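PDB 4X00: putative hydrolase, which probably hydrolyses ester substrates, perhaps aryl esters, as a member of the alpha/beta hydrolase family. Local coordinates for residues 150-153 with 154-157; 171-174 with 175-178; 179-183 with 184-188; 198-201 with 202-206; 266-269 with 270-273. One frame throughout, in Å; residues are numbered along the deposited sequence.

Contact 1 of 5, residues 150-153 with 154-157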
loop_
_atom_site.group_PDB
_atom_site.type_symbol
_atom_site.label_atom_id
_atom_site.label_comp_id
_atom_site.label_asym_id
_atom_site.label_seq_id
_atom_site.Cartn_x
_atom_site.Cartn_y
_atom_site.Cartn_z
ATOM N N HIS A 150 -4.148 9.258 -17.165
ATOM C CA HIS A 150 -4.979 10.347 -16.688
ATOM C C HIS A 150 -4.148 11.607 -16.713
ATOM O O HIS A 150 -3.761 12.127 -15.668
ATOM C CB HIS A 150 -5.476 10.112 -15.261
ATOM C CG HIS A 150 -6.463 8.994 -15.153
ATOM N ND1 HIS A 150 -7.739 9.071 -15.675
ATOM C CD2 HIS A 150 -6.363 7.771 -14.584
ATOM C CE1 HIS A 150 -8.379 7.934 -15.433
ATOM N NE2 HIS A 150 -7.574 7.142 -14.751
ATOM N N PRO A 151 -3.848 12.110 -17.911
ATOM C CA PRO A 151 -2.839 13.188 -17.953
ATOM C C PRO A 151 -3.262 14.444 -17.208
ATOM O O PRO A 151 -2.418 15.039 -16.538
ATOM C CB PRO A 151 -2.661 13.458 -19.446
ATOM C CG PRO A 151 -3.845 12.783 -20.123
ATOM C CD PRO A 151 -4.215 11.613 -19.246
ATOM N N GLU A 152 -4.539 14.820 -17.263
ATOM C CA GLU A 152 -5.029 16.039 -16.603
ATOM C C GLU A 152 -4.908 15.907 -15.086
ATOM O O GLU A 152 -4.423 16.801 -14.399
ATOM C CB GLU A 152 -6.494 16.311 -16.996
ATOM C CG GLU A 152 -6.756 16.438 -18.510
ATOM C CD GLU A 152 -7.264 15.142 -19.156
ATOM O OE1 GLU A 152 -6.829 14.044 -18.756
ATOM O OE2 GLU A 152 -8.067 15.202 -20.115
ATOM N N VAL A 153 -5.364 14.776 -14.547
ATOM C CA VAL A 153 -5.390 14.591 -13.100
ATOM C C VAL A 153 -3.968 14.470 -12.553
ATOM O O VAL A 153 -3.629 15.073 -11.517
ATOM C CB VAL A 153 -6.213 13.328 -12.705
ATOM C CG1 VAL A 153 -6.047 13.015 -11.224
ATOM C CG2 VAL A 153 -7.690 13.549 -13.060
ATOM N N TYR A 154 -3.130 13.690 -13.245
ATOM C CA TYR A 154 -1.785 13.486 -12.749
ATOM C C TYR A 154 -0.995 14.806 -12.764
ATOM O O TYR A 154 -0.217 15.068 -11.837
ATOM C CB TYR A 154 -1.091 12.386 -13.565
ATOM C CG TYR A 154 -1.715 10.965 -13.455
ATOM C CD1 TYR A 154 -2.597 10.596 -12.435
ATOM C CD2 TYR A 154 -1.458 10.046 -14.434
ATOM C CE1 TYR A 154 -3.125 9.298 -12.389
ATOM C CE2 TYR A 154 -1.994 8.789 -14.397
ATOM C CZ TYR A 154 -2.821 8.421 -13.391
ATOM O OH TYR A 154 -3.351 7.125 -13.350
ATOM N N ARG A 155 -1.242 15.658 -13.763
ATOM C CA ARG A 155 -0.627 16.982 -13.802
ATOM C C ARG A 155 -1.215 17.879 -12.708
ATOM O O ARG A 155 -0.462 18.577 -11.975
ATOM C CB ARG A 155 -0.819 17.606 -15.179
ATOM C CG ARG A 155 -0.414 19.063 -15.258
ATOM C CD ARG A 155 -1.143 19.745 -16.407
ATOM N NE ARG A 155 -2.586 19.750 -16.164
ATOM C CZ ARG A 155 -3.499 19.766 -17.131
ATOM N NH1 ARG A 155 -3.112 19.759 -18.400
ATOM N NH2 ARG A 155 -4.792 19.771 -16.828
ATOM N N ASP A 156 -2.542 17.915 -12.605
ATOM C CA ASP A 156 -3.144 18.847 -11.657
ATOM C C ASP A 156 -2.785 18.516 -10.208
ATOM O O ASP A 156 -2.603 19.419 -9.397
ATOM C CB ASP A 156 -4.672 18.862 -11.766
ATOM C CG ASP A 156 -5.178 19.510 -13.034
ATOM O OD1 ASP A 156 -4.387 20.132 -13.770
ATOM O OD2 ASP A 156 -6.411 19.411 -13.262
ATOM N N MET A 157 -2.724 17.223 -9.856
ATOM C CA MET A 157 -2.589 16.906 -8.439
ATOM C C MET A 157 -1.180 17.245 -7.923
ATOM O O MET A 157 -0.983 17.243 -6.719
ATOM C CB MET A 157 -2.960 15.440 -8.132
ATOM C CG MET A 157 -1.987 14.415 -8.613
ATOM S SD MET A 157 -2.601 12.759 -8.196
ATOM C CE MET A 157 -1.332 11.746 -8.968
#
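H150 and Y154 both carry CG beside the backbone N and anti to the carbonyl carbon (chi1 -69° and -64°), and these rotations fold the tyrosine ring back under the N-cap residue of helix 151-156. CB of H150 stands 3.7 Å from the centroid of the Y154 ring, close to the ring normal, a CH-pi contact over the face. The imidazole then turns its edge to that face, an offset edge-to-face pair with planes at 86°, and H150 CD2 ends 3.3 Å from Y154 OH. The helix starts here as well: Y154 N donates to H150 O at 3.0 Å, almost straight. On the outer side, R155 grips OD1 of its neighbour D156 through NE (3.0 Å) and NH2 (3.1 Å), both from one face of the carboxylate, while its guanidinium lies over E152 CA. The polar ends of the aromatic pair bond outward, H150 NE2 to A231 O and Y154 OH to V148 O, so bonds and stacking together probably restrict the rotation of both rings.

Contact 2 of 5, residues 171-174 with 175-178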
loop_
_atom_site.group_PDB
_atom_site.type_symbol
_atom_site.label_atom_id
_atom_site.label_comp_id
_atom_site.label_asym_id
_atom_site.label_seq_id
_atom_site.Cartn_x
_atom_site.Cartn_y
_atom_site.Cartn_z
ATOM N N ALA A 171 -9.937 14.591 -7.603
ATOM C CA ALA A 171 -10.186 13.736 -8.765
ATOM C C ALA A 171 -9.438 12.395 -8.641
ATOM O O ALA A 171 -9.970 11.326 -8.982
ATOM C CB ALA A 171 -9.781 14.471 -10.057
ATOM N N PHE A 172 -8.204 12.440 -8.151
ATOM C CA PHE A 172 -7.452 11.207 -7.940
ATOM C C PHE A 172 -8.178 10.307 -6.937
ATOM O O PHE A 172 -8.254 9.086 -7.121
ATOM C CB PHE A 172 -6.047 11.549 -7.438
ATOM C CG PHE A 172 -5.209 10.345 -7.183
ATOM C CD1 PHE A 172 -4.482 9.798 -8.220
ATOM C CD2 PHE A 172 -5.117 9.781 -5.915
ATOM C CE1 PHE A 172 -3.685 8.663 -8.008
ATOM C CE2 PHE A 172 -4.295 8.651 -5.694
ATOM C CZ PHE A 172 -3.591 8.102 -6.754
ATOM N N LEU A 173 -8.649 10.884 -5.837
ATOM C CA LEU A 173 -9.328 10.061 -4.823
ATOM C C LEU A 173 -10.591 9.443 -5.426
ATOM O O LEU A 173 -10.908 8.273 -5.149
ATOM C CB LEU A 173 -9.673 10.887 -3.586
ATOM C CG LEU A 173 -10.266 10.110 -2.391
ATOM C CD1 LEU A 173 -9.333 9.013 -1.917
ATOM C CD2 LEU A 173 -10.580 11.065 -1.267
ATOM N N ARG A 174 -11.330 10.176 -6.275
ATOM C CA ARG A 174 -12.505 9.585 -6.927
ATOM C C ARG A 174 -12.104 8.406 -7.803
ATOM O O ARG A 174 -12.847 7.422 -7.893
ATOM C CB ARG A 174 -13.234 10.633 -7.761
ATOM C CG ARG A 174 -13.982 11.660 -6.940
ATOM C CD ARG A 174 -15.169 11.023 -6.230
ATOM N NE ARG A 174 -15.925 11.996 -5.440
ATOM C CZ ARG A 174 -16.832 11.672 -4.523
ATOM N NH1 ARG A 174 -17.102 10.390 -4.268
ATOM N NH2 ARG A 174 -17.472 12.636 -3.866
ATOM N N LEU A 175 -10.933 8.492 -8.435
ATOM C CA LEU A 175 -10.440 7.407 -9.284
ATOM C C LEU A 175 -10.023 6.189 -8.465
ATOM O O LEU A 175 -9.751 5.136 -9.038
ATOM C CB LEU A 175 -9.259 7.896 -10.127
ATOM C CG LEU A 175 -9.716 8.835 -11.256
ATOM C CD1 LEU A 175 -8.458 9.510 -11.838
ATOM C CD2 LEU A 175 -10.509 8.107 -12.349
ATOM N N CYS A 176 -9.952 6.308 -7.143
ATOM C CA CYS A 176 -9.543 5.173 -6.328
ATOM C C CYS A 176 -10.679 4.158 -6.141
ATOM O O CYS A 176 -10.450 3.104 -5.544
ATOM C CB CYS A 176 -9.046 5.652 -4.957
ATOM S SG CYS A 176 -7.395 6.404 -4.975
ATOM N N PHE A 177 -11.891 4.477 -6.614
ATOM C CA PHE A 177 -13.048 3.618 -6.347
ATOM C C PHE A 177 -13.853 3.368 -7.591
ATOM O O PHE A 177 -13.993 4.270 -8.432
ATOM C CB PHE A 177 -13.991 4.251 -5.323
ATOM C CG PHE A 177 -13.318 4.592 -4.024
ATOM C CD1 PHE A 177 -13.184 3.638 -3.028
ATOM C CD2 PHE A 177 -12.790 5.869 -3.795
ATOM C CE1 PHE A 177 -12.544 3.937 -1.847
ATOM C CE2 PHE A 177 -12.168 6.162 -2.612
ATOM C CZ PHE A 177 -12.036 5.216 -1.637
ATOM N N HIS A 178 -14.412 2.164 -7.704
ATOM C CA HIS A 178 -15.562 1.957 -8.593
ATOM C C HIS A 178 -16.845 2.142 -7.795
ATOM O O HIS A 178 -17.706 2.924 -8.196
ATOM C CB HIS A 178 -15.522 0.571 -9.235
ATOM C CG HIS A 178 -16.664 0.321 -10.159
ATOM N ND1 HIS A 178 -16.856 1.044 -11.314
ATOM C CD2 HIS A 178 -17.673 -0.578 -10.101
ATOM C CE1 HIS A 178 -17.937 0.600 -11.932
ATOM N NE2 HIS A 178 -18.451 -0.384 -11.217
#
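L175 N still donates to A171 O at 3.0 Å, an i to i+4 bond, as helix 162-174 gives out; C176 N turns instead to L173 O at 3.0 Å, coming from above the carbonyl plane with a C=O...N angle of 113°. F177 N makes a weak bond of 3.4 Å to R174 O, closing a type I beta turn from R174 to F177. By this turn the chain leaves the helix and enters the loop toward helix 183-194, among the segments between strands 132-136 and 222-227 of the alpha/beta hydrolase fold. The sulfur-aromatic contact is oblique: C176 SG, set beside its backbone N (chi1 -75°) and so turned back toward F172, lies 4.6 Å from the centroid of that ring, 38° off its normal, with F172 CE2 nearest at 3.9 Å. Apolar packing joins L173 and F177, which run side by side in the same direction; L173 CD1 meets F177 CE2 at 4.1 Å. Beyond the two segments, F172 packs on L44 and L232, and F177 on L263 of helix 261-264.

Contact 3 of 5, residues 179-183 with 184-188. With EDO (1,2-ethanediol), chain K.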
loop_
_atom_site.group_PDB
_atom_site.type_symbol
_atom_site.label_atom_id
_atom_site.label_comp_id
_atom_site.label_asym_id
_atom_site.label_seq_id
_atom_site.Cartn_x
_atom_site.Cartn_y
_atom_site.Cartn_z
ATOM N N ARG A 179 -16.976 1.400 -6.688
ATOM C CA ARG A 179 -18.077 1.566 -5.728
ATOM C C ARG A 179 -17.695 2.771 -4.852
ATOM O O ARG A 179 -16.858 2.636 -3.973
ATOM C CB ARG A 179 -18.276 0.296 -4.862
ATOM C CG ARG A 179 -18.600 -1.034 -5.574
ATOM C CD ARG A 179 -18.893 -2.129 -4.520
ATOM N NE ARG A 179 -19.369 -3.386 -5.083
ATOM C CZ ARG A 179 -19.756 -4.435 -4.349
ATOM N NH1 ARG A 179 -19.709 -4.389 -3.017
ATOM N NH2 ARG A 179 -20.185 -5.527 -4.948
ATOM N N GLN A 180 -18.238 3.958 -5.120
ATOM C CA GLN A 180 -17.842 5.118 -4.321
ATOM C C GLN A 180 -18.253 4.954 -2.872
ATOM O O GLN A 180 -19.323 4.419 -2.585
ATOM C CB GLN A 180 -18.449 6.412 -4.868
ATOM C CG GLN A 180 -17.905 6.808 -6.245
ATOM C CD GLN A 180 -16.391 7.098 -6.255
ATOM O OE1 GLN A 180 -15.844 7.691 -5.326
ATOM N NE2 GLN A 180 -15.740 6.747 -7.348
ATOM N N PRO A 181 -17.399 5.422 -1.955
ATOM C CA PRO A 181 -17.741 5.372 -0.527
ATOM C C PRO A 181 -18.852 6.355 -0.194
ATOM O O PRO A 181 -19.186 7.219 -1.008
ATOM C CB PRO A 181 -16.437 5.756 0.174
ATOM C CG PRO A 181 -15.685 6.528 -0.827
ATOM C CD PRO A 181 -16.091 6.063 -2.198
ATOM N N ASP A 182 -19.438 6.236 0.984
ATOM C CA ASP A 182 -20.433 7.238 1.352
ATOM C C ASP A 182 -19.737 8.603 1.471
ATOM O O ASP A 182 -18.497 8.691 1.572
ATOM C CB ASP A 182 -21.131 6.883 2.655
ATOM C CG ASP A 182 -20.164 6.768 3.804
ATOM O OD1 ASP A 182 -19.819 7.798 4.399
ATOM O OD2 ASP A 182 -19.714 5.649 4.113
ATOM N N ALA A 183 -20.534 9.660 1.455
ATOM C CA ALA A 183 -20.006 11.013 1.378
ATOM C C ALA A 183 -19.128 11.339 2.568
ATOM O O ALA A 183 -18.141 12.044 2.433
ATOM C CB ALA A 183 -21.139 12.041 1.276
ATOM N N THR A 184 -19.484 10.859 3.749
ATOM C CA THR A 184 -18.697 11.215 4.920
ATOM C C THR A 184 -17.323 10.517 4.884
ATOM O O THR A 184 -16.286 11.138 5.160
ATOM C CB THR A 184 -19.466 10.886 6.209
ATOM O OG1 THR A 184 -20.685 11.637 6.220
ATOM C CG2 THR A 184 -18.668 11.277 7.425
ATOM N N THR A 185 -17.295 9.244 4.496
ATOM C CA THR A 185 -16.039 8.544 4.335
ATOM C C THR A 185 -15.171 9.209 3.276
ATOM O O THR A 185 -13.946 9.372 3.472
ATOM C CB THR A 185 -16.272 7.080 3.948
ATOM O OG1 THR A 185 -16.998 6.436 5.003
ATOM C CG2 THR A 185 -14.963 6.346 3.707
ATOM N N PHE A 186 -15.778 9.598 2.155
ATOM C CA PHE A 186 -15.013 10.293 1.136
ATOM C C PHE A 186 -14.414 11.586 1.693
ATOM O O PHE A 186 -13.237 11.881 1.461
ATOM C CB PHE A 186 -15.881 10.595 -0.094
ATOM C CG PHE A 186 -15.088 11.125 -1.254
ATOM C CD1 PHE A 186 -14.437 10.258 -2.123
ATOM C CD2 PHE A 186 -14.980 12.484 -1.462
ATOM C CE1 PHE A 186 -13.682 10.733 -3.186
ATOM C CE2 PHE A 186 -14.207 12.981 -2.514
ATOM C CZ PHE A 186 -13.574 12.098 -3.390
ATOM N N SER A 187 -15.200 12.344 2.466
ATOM C CA SER A 187 -14.701 13.616 2.990
ATOM C C SER A 187 -13.529 13.379 3.958
ATOM O O SER A 187 -12.591 14.185 4.002
ATOM C CB SER A 187 -15.817 14.398 3.683
ATOM O OG SER A 187 -16.124 13.852 4.945
ATOM N N LEU A 188 -13.572 12.302 4.748
ATOM C CA LEU A 188 -12.482 11.988 5.685
ATOM C C LEU A 188 -11.225 11.677 4.881
ATOM O O LEU A 188 -10.133 12.200 5.155
ATOM C CB LEU A 188 -12.879 10.805 6.569
ATOM C CG LEU A 188 -11.776 10.338 7.501
ATOM C CD1 LEU A 188 -11.385 11.433 8.478
ATOM C CD2 LEU A 188 -12.241 9.058 8.246
HETATM C C1 EDO K . -16.078 1.943 0.788
HETATM O O1 EDO K . -15.985 3.010 1.707
HETATM C C2 EDO K . -16.061 2.301 -0.689
HETATM O O2 EDO K . -17.151 1.646 -1.345
#
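D182 OD1 takes the backbone N-H of T185 at 2.9 Å, nearly straight at 167°, the capping bond of an N-cap residue at the start of helix 183-194. The donor comes from above the carboxylate plane. D182 holds CG between its backbone N and carbonyl carbon (chi1 59°), which swings the carboxylate back over the first helical turn and also brings OD2 to 3.0 Å from T185 OG1. F186 N reaches D182 O at 2.9 Å, so side chain and carbonyl of one residue both serve the opening turn. On the apolar side P181 CB lies 3.9 Å from T185 CG2, and P181 CG approaches the edge of the F186 ring. An ethanediol, probably from the crystallisation liquor, donates through O2 to R179 O at 2.8 Å. Residues 179-182 are tied to helix 162-174 by Q180 NE2 bonding R174 O, and to helix 261-264 by R179 N bonding E264; F186 of helix 183-194 has a cation-pi partner in R174, in the conformer modelled.

Contact 4 of 5, residues 198-201 with 202-206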
loop_
_atom_site.group_PDB
_atom_site.type_symbol
_atom_site.label_atom_id
_atom_site.label_comp_id
_atom_site.label_asym_id
_atom_site.label_seq_id
_atom_site.Cartn_x
_atom_site.Cartn_y
_atom_site.Cartn_z
ATOM N N TRP A 198 3.615 17.866 -0.654
ATOM C CA TRP A 198 3.718 18.211 -2.065
ATOM C C TRP A 198 5.108 17.850 -2.609
ATOM O O TRP A 198 5.268 17.577 -3.808
ATOM C CB TRP A 198 3.447 19.702 -2.270
ATOM C CG TRP A 198 2.026 20.093 -2.054
ATOM C CD1 TRP A 198 1.081 19.457 -1.280
ATOM C CD2 TRP A 198 1.382 21.230 -2.621
ATOM N NE1 TRP A 198 -0.113 20.131 -1.355
ATOM C CE2 TRP A 198 0.054 21.246 -2.149
ATOM C CE3 TRP A 198 1.818 22.261 -3.458
ATOM C CZ2 TRP A 198 -0.864 22.215 -2.557
ATOM C CZ3 TRP A 198 0.909 23.216 -3.861
ATOM C CH2 TRP A 198 -0.411 23.194 -3.412
ATOM N N ASP A 199 6.118 17.824 -1.733
ATOM C CA ASP A 199 7.460 17.405 -2.168
ATOM C C ASP A 199 7.439 15.924 -2.511
ATOM O O ASP A 199 7.988 15.495 -3.514
ATOM C CB ASP A 199 8.493 17.677 -1.070
ATOM C CG ASP A 199 8.559 19.147 -0.683
ATOM O OD1 ASP A 199 8.760 19.953 -1.605
ATOM O OD2 ASP A 199 8.378 19.489 0.514
ATOM N N MET A 200 6.796 15.143 -1.651
ATOM C CA MET A 200 6.625 13.721 -1.883
ATOM C C MET A 200 5.867 13.508 -3.191
ATOM O O MET A 200 6.295 12.704 -4.035
ATOM C CB MET A 200 5.890 13.091 -0.705
ATOM C CG MET A 200 5.635 11.603 -0.899
ATOM S SD MET A 200 4.147 11.217 -1.876
ATOM C CE MET A 200 2.877 12.016 -0.853
ATOM N N GLN A 201 4.766 14.252 -3.392
ATOM C CA GLN A 201 3.942 13.985 -4.567
ATOM C C GLN A 201 4.685 14.194 -5.884
ATOM O O GLN A 201 4.517 13.439 -6.842
ATOM C CB GLN A 201 2.702 14.873 -4.588
ATOM C CG GLN A 201 1.670 14.564 -3.535
ATOM C CD GLN A 201 0.539 15.543 -3.682
ATOM O OE1 GLN A 201 0.528 16.582 -3.051
ATOM N NE2 GLN A 201 -0.372 15.265 -4.618
ATOM N N ARG A 202 5.487 15.254 -5.956
ATOM C CA ARG A 202 6.265 15.517 -7.177
ATOM C C ARG A 202 7.352 14.469 -7.394
ATOM O O ARG A 202 7.656 14.090 -8.535
ATOM C CB ARG A 202 6.899 16.912 -7.127
ATOM C CG ARG A 202 5.891 18.045 -7.277
ATOM C CD ARG A 202 6.547 19.436 -7.308
ATOM N NE ARG A 202 7.399 19.674 -6.141
ATOM C CZ ARG A 202 7.059 20.380 -5.061
ATOM N NH1 ARG A 202 5.881 20.983 -4.963
ATOM N NH2 ARG A 202 7.933 20.506 -4.073
ATOM N N ALA A 203 7.932 13.992 -6.301
ATOM C CA ALA A 203 9.042 13.055 -6.373
ATOM C C ALA A 203 8.629 11.599 -6.639
ATOM O O ALA A 203 9.358 10.838 -7.310
ATOM C CB ALA A 203 9.855 13.157 -5.073
ATOM N N VAL A 204 7.470 11.186 -6.120
ATOM C CA VAL A 204 7.160 9.762 -6.090
ATOM C C VAL A 204 6.987 9.193 -7.505
ATOM O O VAL A 204 7.226 8.004 -7.728
ATOM C CB VAL A 204 5.916 9.507 -5.193
ATOM C CG1 VAL A 204 4.669 10.033 -5.861
ATOM C CG2 VAL A 204 5.822 8.031 -4.824
ATOM N N ARG A 205 6.631 10.055 -8.455
ATOM C CA ARG A 205 6.613 9.756 -9.886
ATOM C C ARG A 205 7.898 9.065 -10.358
ATOM O O ARG A 205 7.881 8.188 -11.231
ATOM C CB ARG A 205 6.416 11.071 -10.669
ATOM C CG ARG A 205 5.332 11.999 -10.064
ATOM C CD ARG A 205 5.120 13.192 -10.976
ATOM N NE ARG A 205 6.266 14.097 -11.130
ATOM C CZ ARG A 205 6.527 14.707 -12.281
ATOM N NH1 ARG A 205 7.556 15.529 -12.421
ATOM N NH2 ARG A 205 5.719 14.475 -13.310
ATOM N N SER A 206 9.008 9.488 -9.766
ATOM C CA SER A 206 10.352 9.064 -10.156
ATOM C C SER A 206 10.937 8.020 -9.228
ATOM O O SER A 206 12.109 7.689 -9.351
ATOM C CB SER A 206 11.310 10.269 -10.192
ATOM O OG SER A 206 10.882 11.225 -11.139
#
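D199 OD1 and R202 NH2 stand 2.7 Å apart in a salt bridge one turn along helix 198-204. The two side chains run alongside each other, but their flat groups do not lie flush: carboxylate and guanidinium planes are 76° apart, and a single nitrogen makes the contact. R202 reaches back because its chain, extended through chi2, bends at chi3 (-55°). That bend also lays the guanidinium over the carbonyl of W198, whose O sits 3.5 Å above its plane near the centre, while R202 NH1 comes 3.8 Å from W198 CB. The same W198 O accepts R202 N at 3.2 Å, so one carbonyl lies against both ends of the arginine. On the buried side M200 SD packs alongside V204, 4.1 Å from its CB. R205 NE bonds R202 O at 2.9 Å, in the plane of its own guanidinium. Further out, S197 OG accepts M200 N at the helix start, Q201 OE1 bonds H165 NE2, W198 stacks on H165, and M200 and V204 rest on W90 of helix 87-100. This is a short amphipathic helix with an i to i+3 salt bridge on its outer side, in the largely helical region between strands 132-136 and 222-227, where alpha/beta hydrolases commonly carry their cap.

Contact 5 of 5, residues 266-269 with 270-273. With EDO (1,2-ethanediol), chain H.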
loop_
_atom_site.group_PDB
_atom_site.type_symbol
_atom_site.label_atom_id
_atom_site.label_comp_id
_atom_site.label_asym_id
_atom_site.label_seq_id
_atom_site.Cartn_x
_atom_site.Cartn_y
_atom_site.Cartn_z
ATOM N N PRO A 266 -15.382 -5.182 1.492
ATOM C CA PRO A 266 -14.550 -5.448 2.677
ATOM C C PRO A 266 -14.783 -6.836 3.260
ATOM O O PRO A 266 -13.822 -7.417 3.773
ATOM C CB PRO A 266 -14.998 -4.341 3.658
ATOM C CG PRO A 266 -16.401 -4.012 3.241
ATOM C CD PRO A 266 -16.387 -4.124 1.729
ATOM N N GLU A 267 -16.001 -7.362 3.195
ATOM C CA GLU A 267 -16.231 -8.695 3.744
ATOM C C GLU A 267 -15.470 -9.752 2.940
ATOM O O GLU A 267 -14.798 -10.633 3.488
ATOM C CB GLU A 267 -17.722 -9.010 3.729
ATOM C CG GLU A 267 -18.562 -8.056 4.561
ATOM C CD GLU A 267 -18.986 -6.767 3.815
ATOM O OE1 GLU A 267 -18.738 -6.636 2.604
ATOM O OE2 GLU A 267 -19.668 -5.922 4.426
ATOM N N ARG A 268 -15.545 -9.645 1.620
ATOM C CA ARG A 268 -14.792 -10.535 0.748
ATOM C C ARG A 268 -13.285 -10.368 0.944
ATOM O O ARG A 268 -12.547 -11.357 1.084
ATOM C CB ARG A 268 -15.181 -10.275 -0.708
ATOM C CG ARG A 268 -14.456 -11.098 -1.731
ATOM C CD ARG A 268 -14.880 -10.666 -3.120
ATOM N NE ARG A 268 -14.253 -11.451 -4.171
ATOM C CZ ARG A 268 -14.431 -11.199 -5.460
ATOM N NH1 ARG A 268 -15.249 -10.185 -5.844
ATOM N NH2 ARG A 268 -13.843 -11.975 -6.372
ATOM N N PHE A 269 -12.833 -9.118 1.022
ATOM C CA PHE A 269 -11.408 -8.874 1.197
ATOM C C PHE A 269 -10.899 -9.482 2.493
ATOM O O PHE A 269 -9.845 -10.116 2.510
ATOM C CB PHE A 269 -11.126 -7.371 1.157
ATOM C CG PHE A 269 -9.659 -7.052 1.289
ATOM C CD1 PHE A 269 -8.842 -7.056 0.172
ATOM C CD2 PHE A 269 -9.098 -6.841 2.538
ATOM C CE1 PHE A 269 -7.481 -6.812 0.288
ATOM C CE2 PHE A 269 -7.729 -6.589 2.656
ATOM C CZ PHE A 269 -6.935 -6.617 1.540
ATOM N N ASN A 270 -11.640 -9.278 3.579
ATOM C CA ASN A 270 -11.175 -9.759 4.875
ATOM C C ASN A 270 -11.174 -11.275 4.926
ATOM O O ASN A 270 -10.329 -11.876 5.604
ATOM C CB ASN A 270 -12.038 -9.196 5.996
ATOM C CG ASN A 270 -11.861 -7.704 6.155
ATOM O OD1 ASN A 270 -10.965 -7.110 5.539
ATOM N ND2 ASN A 270 -12.677 -7.099 7.010
ATOM N N ARG A 271 -12.143 -11.896 4.252
ATOM C CA ARG A 271 -12.152 -13.350 4.095
ATOM C C ARG A 271 -10.905 -13.821 3.328
ATOM O O ARG A 271 -10.179 -14.714 3.780
ATOM C CB ARG A 271 -13.433 -13.767 3.352
ATOM C CG ARG A 271 -13.592 -15.288 3.277
ATOM C CD ARG A 271 -14.587 -15.680 2.164
ATOM N NE ARG A 271 -13.981 -15.480 0.854
ATOM C CZ ARG A 271 -14.605 -14.996 -0.228
ATOM N NH1 ARG A 271 -15.901 -14.688 -0.190
ATOM N NH2 ARG A 271 -13.932 -14.811 -1.357
ATOM N N ASP A 272 -10.641 -13.204 2.170
ATOM C CA ASP A 272 -9.459 -13.577 1.396
ATOM C C ASP A 272 -8.169 -13.356 2.179
ATOM O O ASP A 272 -7.246 -14.175 2.105
ATOM C CB ASP A 272 -9.425 -12.778 0.092
ATOM C CG ASP A 272 -10.407 -13.277 -0.950
ATOM O OD1 ASP A 272 -10.922 -14.429 -0.855
ATOM O OD2 ASP A 272 -10.644 -12.516 -1.903
ATOM N N LEU A 273 -8.091 -12.256 2.922
ATOM C CA LEU A 273 -6.874 -11.951 3.673
ATOM C C LEU A 273 -6.665 -12.967 4.780
ATOM O O LEU A 273 -5.563 -13.538 4.923
ATOM C CB LEU A 273 -6.943 -10.532 4.245
ATOM C CG LEU A 273 -5.770 -10.172 5.162
ATOM C CD1 LEU A 273 -4.401 -10.316 4.424
ATOM C CD2 LEU A 273 -5.940 -8.748 5.700
HETATM C C1 EDO H . -12.184 -14.516 -5.840
HETATM O O1 EDO H . -13.580 -14.875 -5.721
HETATM C C2 EDO H . -11.536 -14.217 -4.491
HETATM O O2 EDO H . -12.390 -13.438 -3.646
#
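Helix 266-280 is the C-terminal helix that packs against the central sheet of the alpha/beta hydrolase fold, and its inner side is made here by F269 and L273. F269 holds CG anti to the backbone N (chi1 -178°), and its CE2 meets L273 CD2 at 4.1 Å; F269 rests on V136 and L225, L273 on V134. N270 brings OD1 to the edge of the F269 ring, 3.5 Å from CD2, with amide and ring planes 70° apart. The buried amide is well supplied with partners: ND2 bonds D56 and K52 O, and OD1 accepts from Q53. Regular helical bonds run throughout, for instance D272 N to R268 O at 2.9 Å. The outer side is charged. R268, fully extended, points its NE at O2 of an ethanediol probably left from crystallisation (2.8 Å), and that same O2 donates to D272 OD2 at 2.6 Å. R271 NH2 makes a salt bridge to D272 OD1, 3.1 Å away and above the carboxylate plane. R268 NH1 is further paired with E265, and D272 OD2 with Y254 OH. R268 NE and D272 OD2 remain 4.4 Å apart, beyond a salt bridge, and in the crystal the diol oxygen bridges them; with two arginines close by, the carboxylate probably stays ionised, and its charge would ease the nearness of R268 and R271.

From the N terminus the five contacts follow in series, none nested or crossing, each closing only a local turn. Contacts 1 to 4 belong to the largely helical region between strands 132-136 and 222-227. Contact 1 starts helix 151-156 and touches contact 2, at the end of helix 162-174, with V153 CG2 3.8 Å from A171 CB. Contact 2 leads into contact 3, the start of helix 183-194, their centres about 10 Å apart. Contact 4, on helix 198-204, returns to contact 1 through the weak bond of Q201 NE2 to M157 O. Contact 5, on C-terminal helix 266-280, lies about 31 Å from contact 4, centre to centre, across the chain's centre.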